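Local coordinates for uncharacterized protein (Pyrococcus furiosus, PDB 4XLZ) that probably removes an acetyl group from N,N'-diacetylchitobiose as a metal-dependent deacetylase of carbohydrate esterase family 14, at residues A[12-22]-A[252-263]. Sequence-based numbering, arbitrary orientation.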
loop_
_atom_site.group_PDB
_atom_site.type_symbol
_atom_site.label_atom_id
_atom_site.label_comp_id
_atom_site.label_asym_id
_atom_site.label_seq_id
_atom_site.Cartn_x
_atom_site.Cartn_y
_atom_site.Cartn_z
ATOM N N PHE A 12 -13.290 -5.445 40.896
ATOM C CA PHE A 12 -12.748 -6.350 39.946
ATOM C C PHE A 12 -13.305 -7.767 40.037
ATOM O O PHE A 12 -13.733 -8.373 39.051
ATOM C CB PHE A 12 -11.186 -6.353 40.149
ATOM C CG PHE A 12 -10.481 -7.377 39.267
ATOM C CD1 PHE A 12 -10.090 -7.008 37.945
ATOM C CD2 PHE A 12 -10.188 -8.637 39.760
ATOM C CE1 PHE A 12 -9.373 -7.949 37.143
ATOM C CE2 PHE A 12 -9.501 -9.575 38.987
ATOM C CZ PHE A 12 -9.055 -9.236 37.705
ATOM N N ASN A 13 -13.382 -8.268 41.285
ATOM C CA ASN A 13 -13.940 -9.627 41.400
ATOM C C ASN A 13 -15.422 -9.670 41.013
ATOM O O ASN A 13 -15.927 -10.606 40.381
ATOM C CB ASN A 13 -13.809 -10.097 42.906
ATOM C CG ASN A 13 -12.365 -10.359 43.346
ATOM O OD1 ASN A 13 -11.526 -10.649 42.562
ATOM N ND2 ASN A 13 -12.106 -10.252 44.644
ATOM N N LYS A 14 -16.168 -8.646 41.420
ATOM C CA LYS A 14 -17.573 -8.623 41.048
ATOM C C LYS A 14 -17.825 -8.445 39.528
ATOM O O LYS A 14 -18.704 -9.064 38.908
ATOM C CB LYS A 14 -18.273 -7.514 41.841
ATOM C CG LYS A 14 -19.809 -7.478 41.681
ATOM C CD LYS A 14 -20.319 -6.203 42.458
ATOM C CE LYS A 14 -21.862 -5.999 42.168
ATOM N NZ LYS A 14 -22.578 -7.093 43.086
ATOM N N LEU A 15 -16.952 -7.606 38.919
ATOM C CA LEU A 15 -17.071 -7.413 37.441
ATOM C C LEU A 15 -16.828 -8.786 36.782
ATOM O O LEU A 15 -17.560 -9.185 35.884
ATOM C CB LEU A 15 -15.999 -6.406 37.015
ATOM C CG LEU A 15 -16.011 -6.187 35.466
ATOM C CD1 LEU A 15 -17.282 -5.370 35.028
ATOM C CD2 LEU A 15 -14.693 -5.363 35.139
ATOM N N LEU A 16 -15.765 -9.499 37.165
ATOM C CA LEU A 16 -15.482 -10.810 36.498
ATOM C C LEU A 16 -16.485 -11.901 36.803
ATOM O O LEU A 16 -16.939 -12.545 35.881
ATOM C CB LEU A 16 -14.103 -11.331 36.931
ATOM C CG LEU A 16 -12.880 -10.761 36.309
ATOM C CD1 LEU A 16 -11.832 -11.605 37.121
ATOM C CD2 LEU A 16 -12.813 -11.193 34.870
ATOM N N LYS A 17 -16.954 -12.000 38.050
ATOM C CA LYS A 17 -17.837 -13.137 38.449
ATOM C C LYS A 17 -19.215 -12.885 38.074
ATOM O O LYS A 17 -19.890 -13.748 37.549
ATOM C CB LYS A 17 -17.736 -13.309 39.973
ATOM C CG LYS A 17 -18.652 -14.472 40.538
ATOM C CD LYS A 17 -19.020 -14.118 42.080
ATOM C CE LYS A 17 -20.116 -14.988 42.696
ATOM N NZ LYS A 17 -19.725 -16.375 42.383
ATOM N N GLU A 18 -19.716 -11.667 38.349
ATOM C CA GLU A 18 -21.145 -11.411 38.147
ATOM C C GLU A 18 -21.458 -10.762 36.853
ATOM O O GLU A 18 -22.463 -11.102 36.188
ATOM C CB GLU A 18 -21.733 -10.533 39.263
ATOM C CG GLU A 18 -21.552 -11.200 40.621
ATOM C CD GLU A 18 -22.141 -10.396 41.777
ATOM O OE1 GLU A 18 -22.762 -9.346 41.548
ATOM O OE2 GLU A 18 -21.828 -10.787 42.910
ATOM N N VAL A 19 -20.754 -9.692 36.498
ATOM C CA VAL A 19 -21.192 -9.007 35.303
ATOM C C VAL A 19 -20.742 -9.762 34.013
ATOM O O VAL A 19 -21.529 -9.882 33.049
ATOM C CB VAL A 19 -20.547 -7.609 35.292
ATOM C CG1 VAL A 19 -20.800 -6.829 33.963
ATOM C CG2 VAL A 19 -21.058 -6.753 36.546
ATOM N N LEU A 20 -19.511 -10.290 34.059
ATOM C CA LEU A 20 -18.926 -10.917 32.814
ATOM C C LEU A 20 -19.107 -12.442 32.830
ATOM O O LEU A 20 -18.862 -13.113 31.814
ATOM C CB LEU A 20 -17.448 -10.472 32.693
ATOM C CG LEU A 20 -17.227 -8.999 32.505
ATOM C CD1 LEU A 20 -15.738 -8.706 32.490
ATOM C CD2 LEU A 20 -17.971 -8.431 31.258
ATOM N N GLU A 21 -19.461 -12.987 33.977
ATOM C CA GLU A 21 -19.694 -14.438 34.202
ATOM C C GLU A 21 -18.511 -15.215 33.709
ATOM O O GLU A 21 -18.649 -16.273 32.984
ATOM C CB GLU A 21 -21.001 -14.888 33.478
ATOM C CG GLU A 21 -22.185 -14.040 34.028
ATOM C CD GLU A 21 -23.562 -14.330 33.353
ATOM O OE1 GLU A 21 -24.336 -13.392 33.143
ATOM O OE2 GLU A 21 -23.876 -15.488 33.087
ATOM N N PHE A 22 -17.316 -14.710 34.072
ATOM C CA PHE A 22 -16.101 -15.302 33.540
ATOM C C PHE A 22 -15.648 -16.465 34.433
ATOM O O PHE A 22 -15.491 -16.322 35.591
ATOM C CB PHE A 22 -15.014 -14.221 33.445
ATOM C CG PHE A 22 -13.734 -14.717 32.866
ATOM C CD1 PHE A 22 -13.720 -15.086 31.533
ATOM C CD2 PHE A 22 -12.652 -14.814 33.690
ATOM C CE1 PHE A 22 -12.454 -15.544 30.980
ATOM C CE2 PHE A 22 -11.354 -15.302 33.175
ATOM C CZ PHE A 22 -11.377 -15.646 31.794
ATOM N N VAL A 252 -7.344 -17.214 27.987
ATOM C CA VAL A 252 -8.762 -16.883 27.749
ATOM C C VAL A 252 -9.125 -15.696 28.584
ATOM O O VAL A 252 -8.690 -15.583 29.756
ATOM C CB VAL A 252 -9.728 -18.095 28.081
ATOM C CG1 VAL A 252 -11.192 -17.748 27.814
ATOM C CG2 VAL A 252 -9.313 -19.394 27.314
HETATM N N MSE A 253 -9.848 -14.717 28.023
HETATM C CA MSE A 253 -10.245 -13.546 28.794
HETATM C C MSE A 253 -11.684 -13.176 28.327
HETATM O O MSE A 253 -12.140 -13.549 27.242
HETATM C CB MSE A 253 -9.400 -12.290 28.398
HETATM C CG MSE A 253 -7.876 -12.475 28.631
HETATM SE SE MSE A 253 -6.922 -10.821 28.480
HETATM C CE MSE A 253 -7.216 -10.637 26.485
ATOM N N PRO A 254 -12.407 -12.435 29.152
ATOM C CA PRO A 254 -13.701 -11.930 28.750
ATOM C C PRO A 254 -13.453 -11.049 27.493
ATOM O O PRO A 254 -12.387 -10.347 27.387
ATOM C CB PRO A 254 -14.074 -10.928 29.909
ATOM C CG PRO A 254 -13.341 -11.423 31.116
ATOM C CD PRO A 254 -12.002 -11.956 30.492
ATOM N N GLY A 255 -14.443 -10.964 26.628
ATOM C CA GLY A 255 -14.317 -10.105 25.363
ATOM C C GLY A 255 -13.948 -8.719 25.749
ATOM O O GLY A 255 -13.135 -8.040 25.044
ATOM N N LEU A 256 -14.560 -8.182 26.802
ATOM C CA LEU A 256 -14.300 -6.753 27.195
ATOM C C LEU A 256 -12.829 -6.517 27.416
ATOM O O LEU A 256 -12.359 -5.399 27.186
ATOM C CB LEU A 256 -15.082 -6.527 28.542
ATOM C CG LEU A 256 -15.128 -5.149 29.043
ATOM C CD1 LEU A 256 -16.171 -4.450 28.203
ATOM C CD2 LEU A 256 -15.762 -5.250 30.570
ATOM N N PHE A 257 -12.048 -7.501 27.882
ATOM C CA PHE A 257 -10.692 -7.228 28.351
ATOM C C PHE A 257 -9.721 -7.026 27.180
ATOM O O PHE A 257 -8.618 -6.649 27.429
ATOM C CB PHE A 257 -10.177 -8.400 29.217
ATOM C CG PHE A 257 -10.587 -8.304 30.718
ATOM C CD1 PHE A 257 -11.777 -7.681 31.092
ATOM C CD2 PHE A 257 -9.693 -8.811 31.665
ATOM C CE1 PHE A 257 -12.150 -7.588 32.475
ATOM C CE2 PHE A 257 -10.040 -8.749 33.049
ATOM C CZ PHE A 257 -11.253 -8.130 33.459
ATOM N N TYR A 258 -10.164 -7.333 25.953
ATOM C CA TYR A 258 -9.337 -7.086 24.733
ATOM C C TYR A 258 -9.435 -5.650 24.388
ATOM O O TYR A 258 -8.942 -5.317 23.245
ATOM C CB TYR A 258 -9.890 -7.997 23.598
ATOM C CG TYR A 258 -9.589 -9.491 23.705
ATOM C CD1 TYR A 258 -8.462 -9.987 23.160
ATOM C CD2 TYR A 258 -10.483 -10.286 24.446
ATOM C CE1 TYR A 258 -8.165 -11.350 23.314
ATOM C CE2 TYR A 258 -10.238 -11.656 24.573
ATOM C CZ TYR A 258 -9.134 -12.138 23.986
ATOM O OH TYR A 258 -8.868 -13.516 24.043
ATOM N N HIS A 259 -9.965 -4.758 25.215
ATOM C CA HIS A 259 -10.050 -3.360 24.733
ATOM C C HIS A 259 -10.133 -2.448 25.920
ATOM O O HIS A 259 -10.972 -2.734 26.838
ATOM C CB HIS A 259 -11.315 -3.285 23.865
ATOM C CG HIS A 259 -11.581 -1.969 23.225
ATOM N ND1 HIS A 259 -10.598 -1.316 22.449
ATOM C CD2 HIS A 259 -12.695 -1.170 23.179
ATOM C CE1 HIS A 259 -11.136 -0.222 21.906
ATOM N NE2 HIS A 259 -12.393 -0.105 22.346
ATOM N N ILE A 260 -9.335 -1.398 25.921
ATOM C CA ILE A 260 -9.350 -0.361 26.953
ATOM C C ILE A 260 -9.450 -0.881 28.397
ATOM O O ILE A 260 -10.027 -0.145 29.273
ATOM C CB ILE A 260 -10.395 0.778 26.686
ATOM C CG1 ILE A 260 -11.845 0.277 26.819
ATOM C CG2 ILE A 260 -10.133 1.430 25.253
ATOM C CD1 ILE A 260 -12.820 1.489 26.826
ATOM N N THR A 261 -8.745 -1.967 28.721
ATOM C CA THR A 261 -8.936 -2.530 30.084
ATOM C C THR A 261 -7.566 -2.466 30.741
ATOM O O THR A 261 -6.665 -3.338 30.472
ATOM C CB THR A 261 -9.440 -3.993 29.989
ATOM O OG1 THR A 261 -10.754 -3.989 29.480
ATOM C CG2 THR A 261 -9.529 -4.626 31.392
ATOM N N PRO A 262 -7.368 -1.553 31.733
ATOM C CA PRO A 262 -6.018 -1.356 32.270
ATOM C C PRO A 262 -5.597 -2.435 33.243
ATOM O O PRO A 262 -4.409 -2.465 33.625
ATOM C CB PRO A 262 -6.103 0.030 32.928
ATOM C CG PRO A 262 -7.535 0.184 33.267
ATOM C CD PRO A 262 -8.338 -0.533 32.167
ATOM N N PHE A 263 -6.501 -3.364 33.593
ATOM C CA PHE A 263 -6.089 -4.462 34.530
ATOM C C PHE A 263 -6.291 -5.824 33.899
ATOM O O PHE A 263 -6.491 -6.856 34.531
ATOM C CB PHE A 263 -6.994 -4.331 35.842
ATOM C CG PHE A 263 -8.427 -3.964 35.546
ATOM C CD1 PHE A 263 -8.928 -2.673 35.758
ATOM C CD2 PHE A 263 -9.355 -4.935 35.068
ATOM C CE1 PHE A 263 -10.301 -2.415 35.503
ATOM C CE2 PHE A 263 -10.696 -4.633 34.736
ATOM C CZ PHE A 263 -11.145 -3.333 35.000
#
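Pro254 lays its ring over one face of Phe22, with CD 3.8 Å from the centroid and 17° off the normal: a CH-pi contact, for which a proline suits because the CD hydrogens beside its nitrogen are polarised. At the edge of the same phenyl ring, near its plane, Val252 O lies 3.4 Å from CZ. With CG anti to the backbone N (chi1 -178°), the ring extends past Pro254, bringing CE1 and CZ against the backbone of 252-254. Were Phe22 replaced by an alanine, Pro254 would probably lose its aromatic cover and a gap would open beside that backbone.

At the other end, Phe12 turns its edge to the face of Phe263 in an offset edge-to-face pair with planes at 88°, CD1 lying 3.6 Å from Phe263 CD2. Between the two ends, Phe257 has Pro254 CG and Thr261 CG2 over opposite faces, each offset toward the rim; Leu15 CD2 and Phe12 CE1 come to its edge, and its CZ lies at the edge of Phe263.

Branched leucines fill in between these rigid rings. Leu15 CD2 also touches Phe263 CE2 (4.1 Å), Leu16 CD2 meets Phe257 CZ (3.7 Å) and Pro254 CG, and Leu20 forks, CD1 going to Pro254 CB (3.8 Å) and Phe257, CD2 to Leu256 CD2.

Helix 8-19 and the turn after it thus lie against the loop after strand 247-250, with its 3-10 segment 255-257. A second subunit also meets this loop: its Phe230 packs on Leu256 and Thr261, its Glu146 is hydrogen-bonded to His259 ND1, and its His151, a cadmium ligand, meets the His259 ring edge-to-face, so the loop reaches a neighbour's metal site. With no hydrogen bond or salt bridge between 12-22 and 252-263, their hold rests on shape, aromatic contacts and buried apolar surface.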